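Local coordinates for protein arginine decarboxylase (Campylobacter jejuni subsp. jejuni, PDB 3NZP) that probably catalyses the pyridoxal-phosphate-dependent decarboxylation of arginine to agmatine, a step in polyamine biosynthesis, at residues V87-L97 with G322-A330; P472-D480 with I489-L499. One frame throughout, in Å; residues are numbered along the deposited sequence.

Contact 1: V87-L97 with G322-A330; sequences VNQYPGFVKNL and GRFVAANHA. With PLP (pyridoxal-5'-phosphate), chain E.
F93 has its CG anti to the backbone N (chi1 177°), which swings the ring off helix 91-100 onto H329 and A326. Its CD1 comes to 3.3 Å from CE1 of H329, over the centre of the imidazole. The two planes meet at 46°. Around the far end of the phenyl, F93 CZ rests 3.5 Å from A326 CB; the small methyl lets a large ring come near the short helix. H329 suits its place because a flat group with two ring nitrogens can be anchored at both ends: ND1 donates in the ring plane to A326 O, on a carbonyl lone pair, at 2.6 Å, while NE2 is hydrogen-bonded to R50. A330 CB lies across the opposite imidazole face, and N88 ND2 approaches its edge.

All this lies beside the join of a TIM barrel, where the first strand, 79-84, meets the eighth, 316-319, and the loops after them reach the cofactor phosphate. G322, without a side chain, lets V87 settle close by, CG2 of V87 lying 4.1 Å from C of G322. PLP O2P accepts from both G322 N and R323 N, the latter at 2.7 Å, so two successive backbone amides grip one phosphate oxygen. Meanwhile the long arm of R323 carries its guanidinium to S236 and Y279, oblique to PLP O3P, where its positive charge probably helps hold the phosphate. On the other segment, N88 OD1 accepts from Y90 N at 2.8 Å, an Asx turn leading into helix 91-100.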
loop_
_atom_site.group_PDB
_atom_site.type_symbol
_atom_site.label_atom_id
_atom_site.label_comp_id
_atom_site.label_asym_id
_atom_site.label_seq_id
_atom_site.Cartn_x
_atom_site.Cartn_y
_atom_site.Cartn_z
ATOM N N VAL B 87 6.754 8.233 -9.951
ATOM C CA VAL B 87 5.387 7.778 -10.241
ATOM C C VAL B 87 5.361 6.445 -10.983
ATOM O O VAL B 87 4.312 5.809 -11.089
ATOM C CB VAL B 87 4.549 8.824 -11.072
ATOM C CG1 VAL B 87 4.802 10.220 -10.568
ATOM C CG2 VAL B 87 4.854 8.706 -12.561
ATOM N N ASN B 88 6.517 6.038 -11.501
ATOM C CA ASN B 88 6.643 4.775 -12.215
ATOM C C ASN B 88 8.053 4.607 -12.729
ATOM O O ASN B 88 8.458 5.312 -13.648
ATOM C CB ASN B 88 5.692 4.724 -13.404
ATOM C CG ASN B 88 5.639 3.349 -14.018
ATOM O OD1 ASN B 88 6.654 2.648 -14.060
ATOM N ND2 ASN B 88 4.468 2.945 -14.487
ATOM N N GLN B 89 8.809 3.677 -12.160
ATOM C CA GLN B 89 10.178 3.496 -12.627
ATOM C C GLN B 89 10.365 2.273 -13.494
ATOM O O GLN B 89 11.487 1.958 -13.889
ATOM C CB GLN B 89 11.147 3.406 -11.460
ATOM C CG GLN B 89 11.038 4.524 -10.481
ATOM C CD GLN B 89 10.380 4.077 -9.203
ATOM O OE1 GLN B 89 10.813 3.104 -8.584
ATOM N NE2 GLN B 89 9.333 4.785 -8.789
ATOM N N TYR B 90 9.278 1.575 -13.792
ATOM C CA TYR B 90 9.376 0.375 -14.608
ATOM C C TYR B 90 9.894 0.667 -16.005
ATOM O O TYR B 90 9.428 1.587 -16.674
ATOM C CB TYR B 90 8.019 -0.330 -14.648
ATOM C CG TYR B 90 7.740 -1.099 -13.370
ATOM C CD1 TYR B 90 7.787 -2.491 -13.347
ATOM C CD2 TYR B 90 7.508 -0.435 -12.171
ATOM C CE1 TYR B 90 7.615 -3.204 -12.161
ATOM C CE2 TYR B 90 7.336 -1.138 -10.980
ATOM C CZ TYR B 90 7.393 -2.519 -10.983
ATOM O OH TYR B 90 7.253 -3.214 -9.796
ATOM N N PRO B 91 10.893 -0.108 -16.458
ATOM C CA PRO B 91 11.469 0.088 -17.791
ATOM C C PRO B 91 10.402 0.142 -18.888
ATOM O O PRO B 91 10.473 0.983 -19.784
ATOM C CB PRO B 91 12.420 -1.102 -17.925
ATOM C CG PRO B 91 11.806 -2.144 -17.053
ATOM C CD PRO B 91 11.403 -1.347 -15.850
ATOM N N GLY B 92 9.409 -0.746 -18.800
ATOM C CA GLY B 92 8.332 -0.768 -19.781
ATOM C C GLY B 92 7.729 0.611 -20.034
ATOM O O GLY B 92 7.077 0.848 -21.044
ATOM N N PHE B 93 7.924 1.521 -19.095
ATOM C CA PHE B 93 7.430 2.862 -19.276
ATOM C C PHE B 93 8.626 3.795 -19.504
ATOM O O PHE B 93 8.773 4.354 -20.586
ATOM C CB PHE B 93 6.631 3.331 -18.064
ATOM C CG PHE B 93 6.163 4.745 -18.174
ATOM C CD1 PHE B 93 5.057 5.073 -18.957
ATOM C CD2 PHE B 93 6.879 5.764 -17.568
ATOM C CE1 PHE B 93 4.673 6.408 -19.139
ATOM C CE2 PHE B 93 6.505 7.101 -17.742
ATOM C CZ PHE B 93 5.402 7.420 -18.534
ATOM N N VAL B 94 9.491 3.940 -18.503
ATOM C CA VAL B 94 10.659 4.809 -18.598
ATOM C C VAL B 94 11.432 4.768 -19.922
ATOM O O VAL B 94 11.726 5.814 -20.503
ATOM C CB VAL B 94 11.646 4.512 -17.447
ATOM C CG1 VAL B 94 12.919 5.328 -17.613
ATOM C CG2 VAL B 94 10.975 4.849 -16.112
ATOM N N LYS B 95 11.765 3.571 -20.394
ATOM C CA LYS B 95 12.507 3.442 -21.639
ATOM C C LYS B 95 11.744 4.074 -22.800
ATOM O O LYS B 95 12.342 4.653 -23.706
ATOM C CB LYS B 95 12.828 1.969 -21.914
ATOM C CG LYS B 95 13.983 1.439 -21.049
ATOM C CD LYS B 95 14.100 -0.094 -21.070
ATOM C CE LYS B 95 14.706 -0.623 -22.357
ATOM N NZ LYS B 95 16.130 -0.185 -22.507
ATOM N N ASN B 96 10.423 3.986 -22.761
ATOM C CA ASN B 96 9.615 4.560 -23.824
ATOM C C ASN B 96 9.448 6.058 -23.689
ATOM O O ASN B 96 9.408 6.788 -24.682
ATOM C CB ASN B 96 8.251 3.894 -23.865
ATOM C CG ASN B 96 8.293 2.589 -24.598
ATOM O OD1 ASN B 96 8.695 2.542 -25.761
ATOM N ND2 ASN B 96 7.897 1.513 -23.930
ATOM N N LEU B 97 9.345 6.513 -22.451
ATOM C CA LEU B 97 9.183 7.926 -22.194
ATOM C C LEU B 97 10.402 8.708 -22.684
ATOM O O LEU B 97 10.262 9.678 -23.420
ATOM C CB LEU B 97 8.957 8.162 -20.699
ATOM C CG LEU B 97 8.736 9.564 -20.114
ATOM C CD1 LEU B 97 10.041 10.285 -19.874
ATOM C CD2 LEU B 97 7.846 10.341 -21.041
ATOM N N GLY B 322 3.929 14.035 -13.582
ATOM C CA GLY B 322 4.169 12.657 -13.949
ATOM C C GLY B 322 2.870 11.898 -14.115
ATOM O O GLY B 322 2.654 11.221 -15.118
ATOM N N ARG B 323 1.990 12.010 -13.131
ATOM C CA ARG B 323 0.723 11.304 -13.193
ATOM C C ARG B 323 0.026 11.518 -14.536
ATOM O O ARG B 323 -0.424 10.569 -15.171
ATOM C CB ARG B 323 -0.186 11.768 -12.063
ATOM C CG ARG B 323 -1.516 11.059 -12.026
ATOM C CD ARG B 323 -2.444 11.772 -11.077
ATOM N NE ARG B 323 -2.047 11.642 -9.679
ATOM C CZ ARG B 323 -2.339 10.589 -8.924
ATOM N NH1 ARG B 323 -1.943 10.545 -7.666
ATOM N NH2 ARG B 323 -3.031 9.576 -9.426
ATOM N N PHE B 324 -0.041 12.767 -14.974
ATOM C CA PHE B 324 -0.699 13.117 -16.222
ATOM C C PHE B 324 -0.177 12.355 -17.435
ATOM O O PHE B 324 -0.952 11.790 -18.225
ATOM C CB PHE B 324 -0.551 14.613 -16.467
ATOM C CG PHE B 324 -1.343 15.107 -17.620
ATOM C CD1 PHE B 324 -2.670 15.475 -17.456
ATOM C CD2 PHE B 324 -0.772 15.171 -18.887
ATOM C CE1 PHE B 324 -3.432 15.900 -18.539
ATOM C CE2 PHE B 324 -1.518 15.591 -19.978
ATOM C CZ PHE B 324 -2.855 15.957 -19.806
ATOM N N VAL B 325 1.140 12.324 -17.581
ATOM C CA VAL B 325 1.758 11.665 -18.724
ATOM C C VAL B 325 1.825 10.140 -18.618
ATOM O O VAL B 325 1.864 9.435 -19.634
ATOM C CB VAL B 325 3.176 12.265 -18.960
ATOM C CG1 VAL B 325 4.111 11.854 -17.862
ATOM C CG2 VAL B 325 3.698 11.851 -20.300
ATOM N N ALA B 326 1.787 9.618 -17.399
ATOM C CA ALA B 326 1.879 8.175 -17.236
ATOM C C ALA B 326 0.574 7.407 -16.991
ATOM O O ALA B 326 0.490 6.214 -17.277
ATOM C CB ALA B 326 2.875 7.862 -16.147
ATOM N N ALA B 327 -0.447 8.089 -16.496
ATOM C CA ALA B 327 -1.709 7.439 -16.186
ATOM C C ALA B 327 -2.348 6.495 -17.222
ATOM O O ALA B 327 -2.462 5.307 -16.964
ATOM C CB ALA B 327 -2.718 8.488 -15.761
ATOM N N ASN B 328 -2.760 7.006 -18.379
ATOM C CA ASN B 328 -3.436 6.183 -19.392
ATOM C C ASN B 328 -2.620 5.196 -20.213
ATOM O O ASN B 328 -3.185 4.392 -20.945
ATOM C CB ASN B 328 -4.181 7.077 -20.398
ATOM C CG ASN B 328 -3.237 7.771 -21.382
ATOM O OD1 ASN B 328 -3.662 8.274 -22.424
ATOM N ND2 ASN B 328 -1.951 7.806 -21.046
ATOM N N HIS B 329 -1.303 5.244 -20.119
ATOM C CA HIS B 329 -0.504 4.350 -20.941
ATOM C C HIS B 329 -0.711 2.863 -20.660
ATOM O O HIS B 329 -0.475 2.027 -21.537
ATOM C CB HIS B 329 0.976 4.693 -20.805
ATOM C CG HIS B 329 1.699 3.872 -19.784
ATOM N ND1 HIS B 329 1.810 4.245 -18.461
ATOM C CD2 HIS B 329 2.340 2.683 -19.895
ATOM C CE1 HIS B 329 2.489 3.322 -17.802
ATOM N NE2 HIS B 329 2.822 2.363 -18.648
ATOM N N ALA B 330 -1.158 2.530 -19.450
ATOM C CA ALA B 330 -1.345 1.137 -19.050
ATOM C C ALA B 330 -2.764 0.709 -18.726
ATOM O O ALA B 330 -3.503 1.399 -18.015
ATOM C CB ALA B 330 -0.462 0.842 -17.860
HETATM N N1 PLP E . 7.560 16.839 -8.349
HETATM C C2 PLP E . 8.085 16.474 -7.174
HETATM C C2A PLP E . 9.193 17.301 -6.580
HETATM C C3 PLP E . 7.614 15.302 -6.510
HETATM O O3 PLP E . 8.154 14.919 -5.307
HETATM C C4 PLP E . 6.529 14.545 -7.129
HETATM C C4A PLP E . 5.988 13.330 -6.487
HETATM C C5 PLP E . 6.018 15.007 -8.402
HETATM C C6 PLP E . 6.566 16.170 -8.961
HETATM C C5A PLP E . 4.889 14.269 -9.136
HETATM O O4P PLP E . 3.629 14.950 -8.987
HETATM P P PLP E . 2.502 14.117 -9.804
HETATM O O1P PLP E . 1.286 14.945 -9.899
HETATM O O2P PLP E . 3.000 13.762 -11.284
HETATM O O3P PLP E . 2.149 12.766 -9.025
#

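Contact 2: P472-D480 with I489-L499; sequences PTRSASIWD and ISYSKDKPLFL
I478 and I489 lie side by side and point the same way, CG1 of I478 3.9 Å from CB of I489. The first torsion of I478 (chi1 62°) directs CG1 to that neighbour and leaves CG2 for L499, whose CD1 it meets at 3.7 Å, the two side chains crossing at about a right angle. A476 is small enough for L499 CD1 to settle 3.6 Å from its CB. These aliphatic groups form the tightly packed side, buried against L511 and F513 of strand 510-513 and I462 of strand 462-464.

The other side is looser and partly open to solvent. Here S475 sets its CB over one face of the Y491 ring, a CH-pi contact 4.1 Å from the centroid and offset toward the rim, while its OG is hydrogen-bonded to Q437 N. The F498 ring lies obliquely along the backbone of R474 and S475, and the guanidinium of R474 reaches away to a salt bridge with D501.

Backbone bonds tie the two segments together: L499 N to R474 O at 3.1 Å, A476 N to L497 O at 2.8 Å, and I489 N to I478 O at 2.8 Å. The first two frame S475 and F498 as a non-hydrogen-bonded antiparallel pair. With residues 492-496 looped out between the paired parts, the two segments run antiparallel in an irregular, hairpin-like loop with a single beta bridge, and the connection between them carries C483, the predicted proton donor.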
loop_
_atom_site.group_PDB
_atom_site.type_symbol
_atom_site.label_atom_id
_atom_site.label_comp_id
_atom_site.label_asym_id
_atom_site.label_seq_id
_atom_site.Cartn_x
_atom_site.Cartn_y
_atom_site.Cartn_z
ATOM N N PRO B 472 -25.745 -3.720 -20.738
ATOM C CA PRO B 472 -25.529 -4.502 -19.511
ATOM C C PRO B 472 -26.756 -4.465 -18.613
ATOM O O PRO B 472 -27.423 -3.443 -18.502
ATOM C CB PRO B 472 -24.332 -3.814 -18.871
ATOM C CG PRO B 472 -24.526 -2.383 -19.281
ATOM C CD PRO B 472 -24.874 -2.532 -20.753
ATOM N N THR B 473 -27.039 -5.578 -17.953
ATOM C CA THR B 473 -28.212 -5.659 -17.098
ATOM C C THR B 473 -27.941 -6.348 -15.775
ATOM O O THR B 473 -28.691 -7.235 -15.368
ATOM C CB THR B 473 -29.307 -6.428 -17.814
ATOM O OG1 THR B 473 -28.762 -7.663 -18.306
ATOM C CG2 THR B 473 -29.847 -5.613 -18.976
ATOM N N ARG B 474 -26.880 -5.934 -15.096
ATOM C CA ARG B 474 -26.524 -6.547 -13.825
ATOM C C ARG B 474 -25.767 -5.592 -12.922
ATOM O O ARG B 474 -24.596 -5.304 -13.172
ATOM C CB ARG B 474 -25.659 -7.781 -14.086
ATOM C CG ARG B 474 -26.409 -8.998 -14.596
ATOM C CD ARG B 474 -27.218 -9.624 -13.482
ATOM N NE ARG B 474 -27.773 -10.919 -13.860
ATOM C CZ ARG B 474 -28.408 -11.733 -13.022
ATOM N NH1 ARG B 474 -28.883 -12.898 -13.453
ATOM N NH2 ARG B 474 -28.567 -11.383 -11.752
ATOM N N SER B 475 -26.422 -5.097 -11.878
ATOM C CA SER B 475 -25.743 -4.196 -10.952
ATOM C C SER B 475 -24.624 -5.015 -10.318
ATOM O O SER B 475 -24.856 -5.816 -9.416
ATOM C CB SER B 475 -26.710 -3.688 -9.876
ATOM O OG SER B 475 -27.217 -4.747 -9.090
ATOM N N ALA B 476 -23.404 -4.805 -10.792
ATOM C CA ALA B 476 -22.260 -5.564 -10.312
ATOM C C ALA B 476 -21.364 -4.914 -9.261
ATOM O O ALA B 476 -21.394 -3.705 -9.038
ATOM C CB ALA B 476 -21.411 -5.979 -11.509
ATOM N N SER B 477 -20.563 -5.751 -8.611
ATOM C CA SER B 477 -19.602 -5.302 -7.613
ATOM C C SER B 477 -18.469 -6.306 -7.711
ATOM O O SER B 477 -18.443 -7.302 -6.994
ATOM C CB SER B 477 -20.225 -5.312 -6.218
ATOM O OG SER B 477 -20.805 -6.566 -5.935
ATOM N N ILE B 478 -17.545 -6.040 -8.628
ATOM C CA ILE B 478 -16.406 -6.923 -8.874
ATOM C C ILE B 478 -15.392 -7.028 -7.744
ATOM O O ILE B 478 -14.981 -6.024 -7.176
ATOM C CB ILE B 478 -15.630 -6.487 -10.138
ATOM C CG1 ILE B 478 -15.073 -5.082 -9.961
ATOM C CG2 ILE B 478 -16.555 -6.462 -11.346
ATOM C CD1 ILE B 478 -14.424 -4.555 -11.220
ATOM N N TRP B 479 -14.996 -8.254 -7.416
ATOM C CA TRP B 479 -14.010 -8.472 -6.370
ATOM C C TRP B 479 -12.910 -9.428 -6.839
ATOM O O TRP B 479 -13.142 -10.294 -7.687
ATOM C CB TRP B 479 -14.676 -8.986 -5.091
ATOM C CG TRP B 479 -15.500 -10.215 -5.236
ATOM C CD1 TRP B 479 -15.202 -11.327 -5.979
ATOM C CD2 TRP B 479 -16.704 -10.523 -4.520
ATOM N NE1 TRP B 479 -16.138 -12.309 -5.762
ATOM C CE2 TRP B 479 -17.072 -11.845 -4.873
ATOM C CE3 TRP B 479 -17.503 -9.812 -3.615
ATOM C CZ2 TRP B 479 -18.205 -12.475 -4.344
ATOM C CZ3 TRP B 479 -18.631 -10.439 -3.088
ATOM C CH2 TRP B 479 -18.971 -11.759 -3.458
ATOM N N ASP B 480 -11.704 -9.253 -6.306
ATOM C CA ASP B 480 -10.579 -10.090 -6.695
ATOM C C ASP B 480 -10.491 -11.387 -5.892
ATOM O O ASP B 480 -11.215 -11.579 -4.914
ATOM C CB ASP B 480 -9.266 -9.314 -6.555
ATOM C CG ASP B 480 -8.825 -9.161 -5.110
ATOM O OD1 ASP B 480 -7.757 -8.548 -4.873
ATOM O OD2 ASP B 480 -9.542 -9.657 -4.209
ATOM N N ILE B 489 -14.231 -4.178 -5.181
ATOM C CA ILE B 489 -14.789 -2.912 -5.627
ATOM C C ILE B 489 -16.305 -3.033 -5.626
ATOM O O ILE B 489 -16.925 -3.300 -6.659
ATOM C CB ILE B 489 -14.315 -2.566 -7.034
ATOM C CG1 ILE B 489 -12.787 -2.661 -7.083
ATOM C CG2 ILE B 489 -14.820 -1.176 -7.422
ATOM C CD1 ILE B 489 -12.206 -2.541 -8.463
ATOM N N SER B 490 -16.885 -2.833 -4.448
ATOM C CA SER B 490 -18.325 -2.925 -4.224
ATOM C C SER B 490 -19.172 -1.929 -5.022
ATOM O O SER B 490 -18.705 -0.848 -5.391
ATOM C CB SER B 490 -18.605 -2.752 -2.731
ATOM O OG SER B 490 -17.779 -3.610 -1.961
ATOM N N TYR B 491 -20.424 -2.306 -5.274
ATOM C CA TYR B 491 -21.369 -1.466 -6.016
ATOM C C TYR B 491 -21.743 -0.249 -5.172
ATOM O O TYR B 491 -21.828 -0.336 -3.947
ATOM C CB TYR B 491 -22.638 -2.268 -6.342
ATOM C CG TYR B 491 -23.657 -1.519 -7.173
ATOM C CD1 TYR B 491 -23.482 -1.362 -8.550
ATOM C CD2 TYR B 491 -24.788 -0.954 -6.580
ATOM C CE1 TYR B 491 -24.413 -0.661 -9.321
ATOM C CE2 TYR B 491 -25.725 -0.247 -7.340
ATOM C CZ TYR B 491 -25.531 -0.104 -8.713
ATOM O OH TYR B 491 -26.451 0.596 -9.468
ATOM N N SER B 492 -21.974 0.884 -5.821
ATOM C CA SER B 492 -22.333 2.093 -5.089
ATOM C C SER B 492 -23.389 2.907 -5.828
ATOM O O SER B 492 -23.573 2.749 -7.036
ATOM C CB SER B 492 -21.082 2.947 -4.855
ATOM O OG SER B 492 -21.407 4.153 -4.188
ATOM N N LYS B 493 -24.084 3.769 -5.091
ATOM C CA LYS B 493 -25.113 4.622 -5.672
ATOM C C LYS B 493 -24.449 5.653 -6.582
ATOM O O LYS B 493 -24.946 5.955 -7.666
ATOM C CB LYS B 493 -25.910 5.340 -4.569
ATOM C CG LYS B 493 -26.898 4.471 -3.769
ATOM C CD LYS B 493 -26.222 3.505 -2.782
ATOM C CE LYS B 493 -25.866 2.154 -3.412
ATOM N NZ LYS B 493 -25.233 1.260 -2.394
ATOM N N ASP B 494 -23.323 6.189 -6.121
ATOM C CA ASP B 494 -22.561 7.178 -6.882
ATOM C C ASP B 494 -21.700 6.473 -7.916
ATOM O O ASP B 494 -21.201 7.090 -8.857
ATOM C CB ASP B 494 -21.665 8.002 -5.947
ATOM C CG ASP B 494 -22.457 8.950 -5.069
ATOM O OD1 ASP B 494 -23.392 8.486 -4.374
ATOM O OD2 ASP B 494 -22.146 10.160 -5.074
ATOM N N LYS B 495 -21.533 5.169 -7.728
ATOM C CA LYS B 495 -20.738 4.358 -8.640
ATOM C C LYS B 495 -21.550 3.151 -9.129
ATOM O O LYS B 495 -21.207 2.001 -8.848
ATOM C CB LYS B 495 -19.451 3.895 -7.941
ATOM C CG LYS B 495 -18.596 5.036 -7.399
ATOM C CD LYS B 495 -17.218 4.563 -6.957
ATOM C CE LYS B 495 -17.298 3.520 -5.856
ATOM N NZ LYS B 495 -15.945 3.081 -5.425
ATOM N N PRO B 496 -22.646 3.405 -9.865
ATOM C CA PRO B 496 -23.504 2.338 -10.390
ATOM C C PRO B 496 -22.851 1.564 -11.532
ATOM O O PRO B 496 -22.903 1.987 -12.692
ATOM C CB PRO B 496 -24.740 3.096 -10.853
ATOM C CG PRO B 496 -24.149 4.381 -11.358
ATOM C CD PRO B 496 -23.173 4.729 -10.247
ATOM N N LEU B 497 -22.243 0.428 -11.202
ATOM C CA LEU B 497 -21.582 -0.392 -12.207
ATOM C C LEU B 497 -22.481 -1.509 -12.707
ATOM O O LEU B 497 -23.058 -2.249 -11.915
ATOM C CB LEU B 497 -20.302 -0.997 -11.633
ATOM C CG LEU B 497 -19.405 -1.746 -12.627
ATOM C CD1 LEU B 497 -18.794 -0.753 -13.619
ATOM C CD2 LEU B 497 -18.307 -2.486 -11.861
ATOM N N PHE B 498 -22.602 -1.618 -14.028
ATOM C CA PHE B 498 -23.420 -2.661 -14.651
ATOM C C PHE B 498 -22.630 -3.465 -15.671
ATOM O O PHE B 498 -22.035 -2.890 -16.587
ATOM C CB PHE B 498 -24.650 -2.059 -15.342
ATOM C CG PHE B 498 -25.664 -1.518 -14.388
ATOM C CD1 PHE B 498 -25.556 -0.221 -13.906
ATOM C CD2 PHE B 498 -26.681 -2.334 -13.904
ATOM C CE1 PHE B 498 -26.444 0.259 -12.948
ATOM C CE2 PHE B 498 -27.576 -1.866 -12.946
ATOM C CZ PHE B 498 -27.456 -0.566 -12.464
ATOM N N LEU B 499 -22.631 -4.788 -15.502
ATOM C CA LEU B 499 -21.925 -5.701 -16.406
ATOM C C LEU B 499 -22.895 -6.667 -17.060
ATOM O O LEU B 499 -23.952 -6.962 -16.506
ATOM C CB LEU B 499 -20.877 -6.507 -15.645
ATOM C CG LEU B 499 -19.761 -5.656 -15.060
ATOM C CD1 LEU B 499 -18.929 -6.496 -14.124
ATOM C CD2 LEU B 499 -18.922 -5.083 -16.198
#

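In the fold
Contact 1 closes before contact 2 opens along the chain, and their centres are 29 Å apart, with about 14 Å between nearest atoms. The first joins segments with 224 residues between them around the PLP-binding barrel; the second is local, with only eight residues between its segments. A mixed sheet connects them: strand 330-341, beginning at the last residue of contact 1, pairs with strand 438-442, which in turn pairs with strand 479-480 of contact 2. Thus the chain leaves the barrel directly into the beta domain. Both contacts adjoin the second subunit, through Q89 and W479 respectively, consistent with active sites near a dimer interface in this fold family.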